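Local coordinates for peptide ABC transporter, peptide-binding protein (Thermus thermophilus, PDB 2D5W) that binds oligopeptides, here a pentapeptide, and probably hands them to an ABC transporter for import, at residues Tyr409-Ala413 with Ala441-Phe447; Ser272-Phe277 with Ala551-Val555; Gln349-Trp355 with Pro546-Ala551. All coordinates share one frame; numbering follows the deposited sequence.

In the fold
Contacts 1, 2 and 3 offer a worked example of loops gathered onto the edges and ends of a shared sheet. All three are largely buried, although contact 3 has an exposed proline, P350, at its margin. Contacts 2 and 3 both use strand 544-557, share A551 and touch where F277 meets Q349; contact 1 stands apart, its centre about 18 and 20 Å from those of contacts 2 and 3, at the end of strand 401-410 of the same mixed sheet. Their chemistry differs with position. Contacts 1 and 3 combine backbone bonds with apolar packing, contact 3 adding a side-chain amide, Q349, whereas contact 2 relies on apolar packing and a bridging water. Contacts 1 and 2 reach the bound peptide.

Contact 1 (Tyr409-Ala413 with Ala441-Phe447); sequences YVTTA and APSAVVF
T412 and F447 meet through a methyl group and the far end of a ring: CG2 of T412 lies 3.7 Å from CZ of F447, coming in at a slant that is neither over the face nor at the edge. The threonine divides its labour between its two branches. With CG2 anti to the carbonyl carbon, the methyl is turned to the short helix 443-446, while OG1 (chi1 54°) is hydrogen-bonded to R418 on helix 416-431. The phenyl ring has its own support from within its segment, because CG2 of V446 sits 3.8 Å above the ring plane, over its centre. The same V446 methyl is 4.1 Å from CG2 of T412, so methyl, methyl and ring pack together as one apolar group.

V446 uses its other branch for a second partner. Its CG1 touches CG1 of V410 at 4.1 Å, the two valines passing side by side with their branches running opposite ways. F464 and F451 extend this apolar layer, and F466 meets the F447 ring edge-to-face.

Behind the side chains the backbones form a single bridge between T412 and A441. A413 N donates to A441 O over 2.9 Å, and A441 N makes a weaker, longer bond to T411 O. A441 O also receives the CA-H of T412 at 3.4 Å. Immediately afterwards P442, at the N-cap position, offers its carbonyl to both V445 N and V446 N, which starts the short helix that ends in V446, with F447 directly after it.

The chemistry thus separates into a polar backbone pairing and an apolar side-chain layer. F447 also packs on an apolar side chain of the bound peptide, so the V446 methyl over its face and the T412 methyl beside it join the apolar layer to the binding site.

Contact 2 (Ser272-Phe277 with Ala551-Val555); sequences SVSLTF and ANPYV
The F277 ring turns its edge to A551: A551 O lies in the ring plane, 3.7 Å from CD1, and A551 CB is 4.1 Å from CE1. F297 meets the same ring with the planes at about 55°. At the other end, the ring of Y554 comes up to S272 obliquely, and its OH is 3.3 Å from S272 CB. The serine OG points elsewhere, to E35.

Between these two aromatics the loop arches over P553, whose CG reaches 3.3 Å from L275 O. L275 continues the packing farther along the strand, with CD1 at 4.1 Å from V555 CG2. The segments share no direct hydrogen bond; one water spans them instead, donating to S274 OG (2.8 Å) and to P553 O (2.7 Å). The S274 hydroxyl is also hydrogen-bonded to S271 O.

The N552 amide lies near the S272 carbonyl without bonding to it, beside the bound peptide. S272 O is hydrogen-bonded to a basic side chain of the peptide, and N552 OD1 weakly to a basic side chain as well. A loop leaving one sheet and a long strand of another, lining a ligand pocket, fit the interlobe cleft of a family 5 solute-binding protein.

Contact 3 (Gln349-Trp355 with Pro546-Ala551); sequences QPVAHTW and PLYFRA
A352 places its CB over one face of the F549 ring, 3.5 Å from the centroid and 15° off the normal, a compact CH-pi contact displaced toward the rim at CE2. On its other flank, CB of A352 is 4.1 Å from CB of P546, while T354 brings its carbonyl O obliquely to within 3.5 Å of CZ of F549.

Backbone bonds hold this first shell in place. V351 faces Y548 as an antiparallel non-hydrogen-bonded pair, bracketed by A352 N to L547 O (2.9 Å) and by F549 N to P350 O (3.0 Å). V351 CA adds a CA-H...O contact to L547 O at 3.3 Å.

Farther along, Q349 takes over by side chain. Extended beyond CG, it sets OE1 2.9 Å from A551 N in a hydrogen bond whose donor sits 19° out of the Q349 carbonyl plane, and NE2 comes obliquely to the Y548 ring, 3.7 Å from CE2, the amide and ring planes 38° apart.

In the next shell W303 meets F549, F345 meets Y548, and R550 forms a salt bridge with E304. Two successive residues, L547 and Y548, stand opposite the single E304 of strand 293-308, which makes a classic beta bulge; here the loop adds one isolated bridge to strand 544-557 at that bulge.

Contact 1 (Tyr409-Ala413 with Ala441-Phe447)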
loop_
_atom_site.group_PDB
_atom_site.type_symbol
_atom_site.label_atom_id
_atom_site.label_comp_id
_atom_site.label_asym_id
_atom_site.label_seq_id
_atom_site.Cartn_x
_atom_site.Cartn_y
_atom_site.Cartn_z
ATOM N N TYR A 409 -1.594 -1.599 21.578
ATOM C CA TYR A 409 -1.499 -0.502 20.613
ATOM C C TYR A 409 -0.189 -0.699 19.861
ATOM O O TYR A 409 0.902 -0.443 20.384
ATOM C CB TYR A 409 -1.526 0.836 21.360
ATOM C CG TYR A 409 -1.749 2.093 20.535
ATOM C CD1 TYR A 409 -2.096 3.284 21.170
ATOM C CD2 TYR A 409 -1.571 2.116 19.149
ATOM C CE1 TYR A 409 -2.259 4.465 20.462
ATOM C CE2 TYR A 409 -1.731 3.309 18.423
ATOM C CZ TYR A 409 -2.075 4.478 19.094
ATOM O OH TYR A 409 -2.230 5.674 18.425
ATOM N N VAL A 410 -0.321 -1.181 18.632
ATOM C CA VAL A 410 0.808 -1.474 17.765
ATOM C C VAL A 410 1.030 -0.430 16.686
ATOM O O VAL A 410 0.081 0.077 16.101
ATOM C CB VAL A 410 0.589 -2.820 17.020
ATOM C CG1 VAL A 410 1.749 -3.099 16.077
ATOM C CG2 VAL A 410 0.410 -3.946 18.014
ATOM N N THR A 411 2.290 -0.095 16.443
ATOM C CA THR A 411 2.624 0.785 15.336
ATOM C C THR A 411 4.071 0.511 14.956
ATOM O O THR A 411 4.728 -0.351 15.549
ATOM C CB THR A 411 2.396 2.294 15.635
ATOM O OG1 THR A 411 2.359 3.004 14.387
ATOM C CG2 THR A 411 3.504 2.876 16.504
ATOM N N THR A 412 4.550 1.224 13.945
ATOM C CA THR A 412 5.908 1.065 13.448
ATOM C C THR A 412 6.940 1.707 14.366
ATOM O O THR A 412 7.003 2.937 14.484
ATOM C CB THR A 412 6.050 1.698 12.056
ATOM O OG1 THR A 412 5.597 3.056 12.114
ATOM C CG2 THR A 412 5.224 0.948 11.023
ATOM N N ALA A 413 7.757 0.875 15.002
ATOM C CA ALA A 413 8.803 1.361 15.893
ATOM C C ALA A 413 9.761 2.250 15.109
ATOM O O ALA A 413 10.055 1.981 13.943
ATOM C CB ALA A 413 9.563 0.184 16.502
ATOM N N ALA A 441 7.022 -2.550 16.482
ATOM C CA ALA A 441 8.057 -3.318 15.804
ATOM C C ALA A 441 8.311 -2.667 14.449
ATOM O O ALA A 441 7.547 -1.807 14.015
ATOM C CB ALA A 441 7.610 -4.775 15.633
ATOM N N PRO A 442 9.389 -3.063 13.760
ATOM C CA PRO A 442 9.690 -2.476 12.450
ATOM C C PRO A 442 8.636 -2.772 11.388
ATOM O O PRO A 442 7.891 -3.752 11.483
ATOM C CB PRO A 442 11.031 -3.112 12.077
ATOM C CG PRO A 442 11.640 -3.470 13.395
ATOM C CD PRO A 442 10.461 -3.984 14.180
ATOM N N SER A 443 8.596 -1.912 10.376
ATOM C CA SER A 443 7.698 -2.058 9.240
ATOM C C SER A 443 7.851 -3.457 8.632
ATOM O O SER A 443 6.863 -4.110 8.299
ATOM C CB SER A 443 8.040 -0.981 8.201
ATOM O OG SER A 443 7.467 -1.255 6.935
ATOM N N ALA A 444 9.095 -3.914 8.507
ATOM C CA ALA A 444 9.382 -5.226 7.928
ATOM C C ALA A 444 8.774 -6.372 8.731
ATOM O O ALA A 444 8.642 -7.490 8.225
ATOM C CB ALA A 444 10.888 -5.418 7.797
ATOM N N VAL A 445 8.416 -6.097 9.980
ATOM C CA VAL A 445 7.802 -7.098 10.845
ATOM C C VAL A 445 6.279 -6.961 10.884
ATOM O O VAL A 445 5.558 -7.909 10.578
ATOM C CB VAL A 445 8.340 -6.997 12.297
ATOM C CG1 VAL A 445 7.553 -7.929 13.214
ATOM C CG2 VAL A 445 9.815 -7.369 12.332
ATOM N N VAL A 446 5.785 -5.775 11.228
ATOM C CA VAL A 446 4.341 -5.588 11.347
ATOM C C VAL A 446 3.551 -5.641 10.049
ATOM O O VAL A 446 2.356 -5.940 10.063
ATOM C CB VAL A 446 3.990 -4.272 12.100
ATOM C CG1 VAL A 446 4.630 -4.283 13.481
ATOM C CG2 VAL A 446 4.439 -3.054 11.302
ATOM N N PHE A 447 4.206 -5.371 8.924
ATOM C CA PHE A 447 3.512 -5.395 7.644
ATOM C C PHE A 447 3.704 -6.702 6.876
ATOM O O PHE A 447 3.262 -6.825 5.735
ATOM C CB PHE A 447 3.933 -4.190 6.795
ATOM C CG PHE A 447 3.549 -2.859 7.398
ATOM C CD1 PHE A 447 4.391 -1.763 7.261
ATOM C CD2 PHE A 447 2.353 -2.699 8.104
ATOM C CE1 PHE A 447 4.061 -0.529 7.815
ATOM C CE2 PHE A 447 2.013 -1.460 8.663
ATOM C CZ PHE A 447 2.872 -0.377 8.515
#

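Contact 2 (Ser272-Phe277 with Ala551-Val555)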
loop_
_atom_site.group_PDB
_atom_site.type_symbol
_atom_site.label_atom_id
_atom_site.label_comp_id
_atom_site.label_asym_id
_atom_site.label_seq_id
_atom_site.Cartn_x
_atom_site.Cartn_y
_atom_site.Cartn_z
ATOM N N SER A 272 9.070 7.952 -0.551
ATOM C CA SER A 272 7.722 8.304 -0.131
ATOM C C SER A 272 7.546 7.742 1.288
ATOM O O SER A 272 6.600 8.095 1.988
ATOM C CB SER A 272 6.676 7.691 -1.068
ATOM O OG SER A 272 6.669 6.274 -0.992
ATOM N N VAL A 273 8.455 6.856 1.694
ATOM C CA VAL A 273 8.425 6.274 3.037
ATOM C C VAL A 273 9.724 6.694 3.719
ATOM O O VAL A 273 10.706 5.947 3.766
ATOM C CB VAL A 273 8.325 4.731 2.993
ATOM C CG1 VAL A 273 8.157 4.186 4.403
ATOM C CG2 VAL A 273 7.150 4.310 2.124
ATOM N N SER A 274 9.720 7.911 4.248
ATOM C CA SER A 274 10.907 8.459 4.883
ATOM C C SER A 274 10.574 9.346 6.074
ATOM O O SER A 274 10.310 8.843 7.164
ATOM C CB SER A 274 11.733 9.233 3.842
ATOM O OG SER A 274 10.958 10.221 3.184
ATOM N N LEU A 275 10.584 10.657 5.858
ATOM C CA LEU A 275 10.303 11.634 6.903
ATOM C C LEU A 275 8.818 11.922 7.020
ATOM O O LEU A 275 8.070 11.791 6.052
ATOM C CB LEU A 275 11.033 12.942 6.597
ATOM C CG LEU A 275 12.538 12.852 6.342
ATOM C CD1 LEU A 275 13.074 14.228 5.952
ATOM C CD2 LEU A 275 13.241 12.327 7.584
ATOM N N THR A 276 8.390 12.328 8.208
ATOM C CA THR A 276 6.990 12.655 8.403
ATOM C C THR A 276 6.789 14.155 8.165
ATOM O O THR A 276 7.753 14.921 8.113
ATOM C CB THR A 276 6.503 12.214 9.803
ATOM O OG1 THR A 276 7.355 12.756 10.816
ATOM C CG2 THR A 276 6.534 10.693 9.903
ATOM N N PHE A 277 5.538 14.560 7.998
ATOM C CA PHE A 277 5.184 15.947 7.699
ATOM C C PHE A 277 5.861 16.992 8.583
ATOM O O PHE A 277 6.422 17.975 8.087
ATOM C CB PHE A 277 3.665 16.097 7.785
ATOM C CG PHE A 277 3.135 17.370 7.189
ATOM C CD1 PHE A 277 2.805 17.440 5.839
ATOM C CD2 PHE A 277 2.941 18.494 7.983
ATOM C CE1 PHE A 277 2.286 18.612 5.290
ATOM C CE2 PHE A 277 2.422 19.670 7.443
ATOM C CZ PHE A 277 2.094 19.728 6.095
ATOM N N ALA A 551 0.292 14.164 3.577
ATOM C CA ALA A 551 0.963 14.680 2.390
ATOM C C ALA A 551 2.408 14.245 2.623
ATOM O O ALA A 551 2.924 14.368 3.739
ATOM C CB ALA A 551 0.872 16.199 2.322
ATOM N N ASN A 552 3.054 13.716 1.590
ATOM C CA ASN A 552 4.434 13.258 1.719
ATOM C C ASN A 552 5.448 14.365 1.490
ATOM O O ASN A 552 5.369 15.097 0.503
ATOM C CB ASN A 552 4.757 12.147 0.711
ATOM C CG ASN A 552 4.032 10.846 0.997
ATOM O OD1 ASN A 552 3.827 10.472 2.150
ATOM N ND2 ASN A 552 3.667 10.132 -0.061
ATOM N N PRO A 553 6.409 14.513 2.411
ATOM C CA PRO A 553 7.419 15.552 2.218
ATOM C C PRO A 553 8.574 14.921 1.439
ATOM O O PRO A 553 8.945 13.771 1.689
ATOM C CB PRO A 553 7.816 15.914 3.644
ATOM C CG PRO A 553 7.710 14.601 4.353
ATOM C CD PRO A 553 6.439 13.990 3.790
ATOM N N TYR A 554 9.112 15.655 0.472
ATOM C CA TYR A 554 10.240 15.175 -0.314
ATOM C C TYR A 554 11.380 16.173 -0.233
ATOM O O TYR A 554 11.165 17.379 -0.370
ATOM C CB TYR A 554 9.848 14.971 -1.780
ATOM C CG TYR A 554 8.906 13.815 -1.994
ATOM C CD1 TYR A 554 7.544 14.026 -2.186
ATOM C CD2 TYR A 554 9.375 12.503 -1.968
ATOM C CE1 TYR A 554 6.670 12.958 -2.348
ATOM C CE2 TYR A 554 8.511 11.431 -2.127
ATOM C CZ TYR A 554 7.164 11.665 -2.315
ATOM O OH TYR A 554 6.307 10.601 -2.469
ATOM N N VAL A 555 12.583 15.671 0.021
ATOM C CA VAL A 555 13.775 16.509 0.093
ATOM C C VAL A 555 14.612 16.049 -1.088
ATOM O O VAL A 555 14.995 14.880 -1.172
ATOM C CB VAL A 555 14.534 16.298 1.415
ATOM C CG1 VAL A 555 15.729 17.247 1.486
ATOM C CG2 VAL A 555 13.594 16.548 2.587
HETATM O O HOH W 1 11.141 13.039 2.984
#

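Contact 3 (Gln349-Trp355 with Pro546-Ala551)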
loop_
_atom_site.group_PDB
_atom_site.type_symbol
_atom_site.label_atom_id
_atom_site.label_comp_id
_atom_site.label_asym_id
_atom_site.label_seq_id
_atom_site.Cartn_x
_atom_site.Cartn_y
_atom_site.Cartn_z
ATOM N N GLN A 349 -2.316 18.792 7.971
ATOM C CA GLN A 349 -2.717 17.424 7.631
ATOM C C GLN A 349 -3.990 17.355 8.463
ATOM O O GLN A 349 -3.941 17.232 9.688
ATOM C CB GLN A 349 -1.671 16.397 8.074
ATOM C CG GLN A 349 -0.467 16.377 7.135
ATOM C CD GLN A 349 0.472 15.205 7.352
ATOM O OE1 GLN A 349 0.987 14.628 6.393
ATOM N NE2 GLN A 349 0.717 14.859 8.613
ATOM N N PRO A 350 -5.153 17.462 7.804
ATOM C CA PRO A 350 -6.460 17.443 8.461
ATOM C C PRO A 350 -6.975 16.142 9.032
ATOM O O PRO A 350 -6.684 15.062 8.524
ATOM C CB PRO A 350 -7.383 17.971 7.375
ATOM C CG PRO A 350 -6.814 17.311 6.155
ATOM C CD PRO A 350 -5.315 17.504 6.336
ATOM N N VAL A 351 -7.767 16.268 10.091
ATOM C CA VAL A 351 -8.389 15.119 10.716
ATOM C C VAL A 351 -9.262 14.461 9.650
ATOM O O VAL A 351 -9.935 15.148 8.871
ATOM C CB VAL A 351 -9.273 15.553 11.905
ATOM C CG1 VAL A 351 -10.051 14.361 12.440
ATOM C CG2 VAL A 351 -8.405 16.154 13.002
ATOM N N ALA A 352 -9.227 13.133 9.613
ATOM C CA ALA A 352 -10.003 12.346 8.665
ATOM C C ALA A 352 -11.206 11.738 9.377
ATOM O O ALA A 352 -11.108 11.344 10.543
ATOM C CB ALA A 352 -9.136 11.243 8.080
ATOM N N HIS A 353 -12.328 11.649 8.663
ATOM C CA HIS A 353 -13.563 11.092 9.214
ATOM C C HIS A 353 -14.059 9.919 8.376
ATOM O O HIS A 353 -15.051 9.270 8.718
ATOM C CB HIS A 353 -14.637 12.178 9.263
ATOM C CG HIS A 353 -14.219 13.393 10.026
ATOM N ND1 HIS A 353 -14.083 13.398 11.398
ATOM C CD2 HIS A 353 -13.863 14.629 9.608
ATOM C CE1 HIS A 353 -13.659 14.587 11.791
ATOM N NE2 HIS A 353 -13.517 15.352 10.723
ATOM N N THR A 354 -13.359 9.666 7.274
ATOM C CA THR A 354 -13.676 8.582 6.351
ATOM C C THR A 354 -12.345 7.993 5.866
ATOM O O THR A 354 -11.288 8.521 6.211
ATOM C CB THR A 354 -14.526 9.110 5.171
ATOM O OG1 THR A 354 -14.830 8.036 4.280
ATOM C CG2 THR A 354 -13.795 10.211 4.423
ATOM N N TRP A 355 -12.382 6.913 5.084
ATOM C CA TRP A 355 -11.146 6.274 4.618
ATOM C C TRP A 355 -10.652 6.733 3.254
ATOM O O TRP A 355 -9.522 6.423 2.872
ATOM C CB TRP A 355 -11.306 4.743 4.615
ATOM C CG TRP A 355 -11.960 4.176 3.376
ATOM C CD1 TRP A 355 -11.334 3.750 2.235
ATOM C CD2 TRP A 355 -13.366 4.015 3.143
ATOM N NE1 TRP A 355 -12.262 3.340 1.309
ATOM C CE2 TRP A 355 -13.516 3.494 1.837
ATOM C CE3 TRP A 355 -14.513 4.265 3.907
ATOM C CZ2 TRP A 355 -14.769 3.218 1.280
ATOM C CZ3 TRP A 355 -15.759 3.990 3.352
ATOM C CH2 TRP A 355 -15.875 3.474 2.051
ATOM N N PRO A 546 -10.446 6.616 11.955
ATOM C CA PRO A 546 -9.716 7.507 11.050
ATOM C C PRO A 546 -8.965 8.562 11.853
ATOM O O PRO A 546 -9.508 9.108 12.815
ATOM C CB PRO A 546 -10.830 8.104 10.197
ATOM C CG PRO A 546 -11.966 8.224 11.185
ATOM C CD PRO A 546 -11.889 6.928 11.973
ATOM N N LEU A 547 -7.718 8.839 11.480
ATOM C CA LEU A 547 -6.948 9.850 12.197
ATOM C C LEU A 547 -6.759 11.114 11.358
ATOM O O LEU A 547 -7.354 12.147 11.658
ATOM C CB LEU A 547 -5.594 9.286 12.654
ATOM C CG LEU A 547 -5.670 8.157 13.696
ATOM C CD1 LEU A 547 -4.263 7.785 14.142
ATOM C CD2 LEU A 547 -6.509 8.594 14.897
ATOM N N TYR A 548 -5.947 11.044 10.307
ATOM C CA TYR A 548 -5.731 12.206 9.450
ATOM C C TYR A 548 -5.229 11.824 8.064
ATOM O O TYR A 548 -4.727 10.718 7.856
ATOM C CB TYR A 548 -4.753 13.200 10.107
ATOM C CG TYR A 548 -3.432 12.619 10.577
ATOM C CD1 TYR A 548 -3.278 12.129 11.878
ATOM C CD2 TYR A 548 -2.327 12.582 9.729
ATOM C CE1 TYR A 548 -2.050 11.621 12.315
ATOM C CE2 TYR A 548 -1.103 12.074 10.156
ATOM C CZ TYR A 548 -0.969 11.599 11.444
ATOM O OH TYR A 548 0.252 11.107 11.851
ATOM N N PHE A 549 -5.389 12.741 7.112
ATOM C CA PHE A 549 -4.932 12.526 5.741
ATOM C C PHE A 549 -3.558 13.172 5.619
ATOM O O PHE A 549 -3.353 14.309 6.043
ATOM C CB PHE A 549 -5.903 13.153 4.738
ATOM C CG PHE A 549 -7.266 12.514 4.731
ATOM C CD1 PHE A 549 -7.418 11.170 4.412
ATOM C CD2 PHE A 549 -8.397 13.266 5.027
ATOM C CE1 PHE A 549 -8.685 10.583 4.388
ATOM C CE2 PHE A 549 -9.664 12.687 5.004
ATOM C CZ PHE A 549 -9.807 11.347 4.684
ATOM N N ARG A 550 -2.623 12.443 5.024
ATOM C CA ARG A 550 -1.246 12.903 4.899
ATOM C C ARG A 550 -0.790 13.396 3.541
ATOM O O ARG A 550 -1.391 13.099 2.510
ATOM C CB ARG A 550 -0.306 11.773 5.330
ATOM C CG ARG A 550 -0.428 11.410 6.792
ATOM C CD ARG A 550 0.271 10.105 7.128
ATOM N NE ARG A 550 1.679 10.102 6.746
ATOM C CZ ARG A 550 2.512 9.108 7.028
ATOM N NH1 ARG A 550 3.783 9.173 6.649
ATOM N NH2 ARG A 550 2.072 8.046 7.692
ATOM N N ALA A 551 0.292 14.164 3.577
ATOM C CA ALA A 551 0.963 14.680 2.390
ATOM C C ALA A 551 2.408 14.245 2.623
ATOM O O ALA A 551 2.924 14.368 3.739
ATOM C CB ALA A 551 0.872 16.199 2.322
#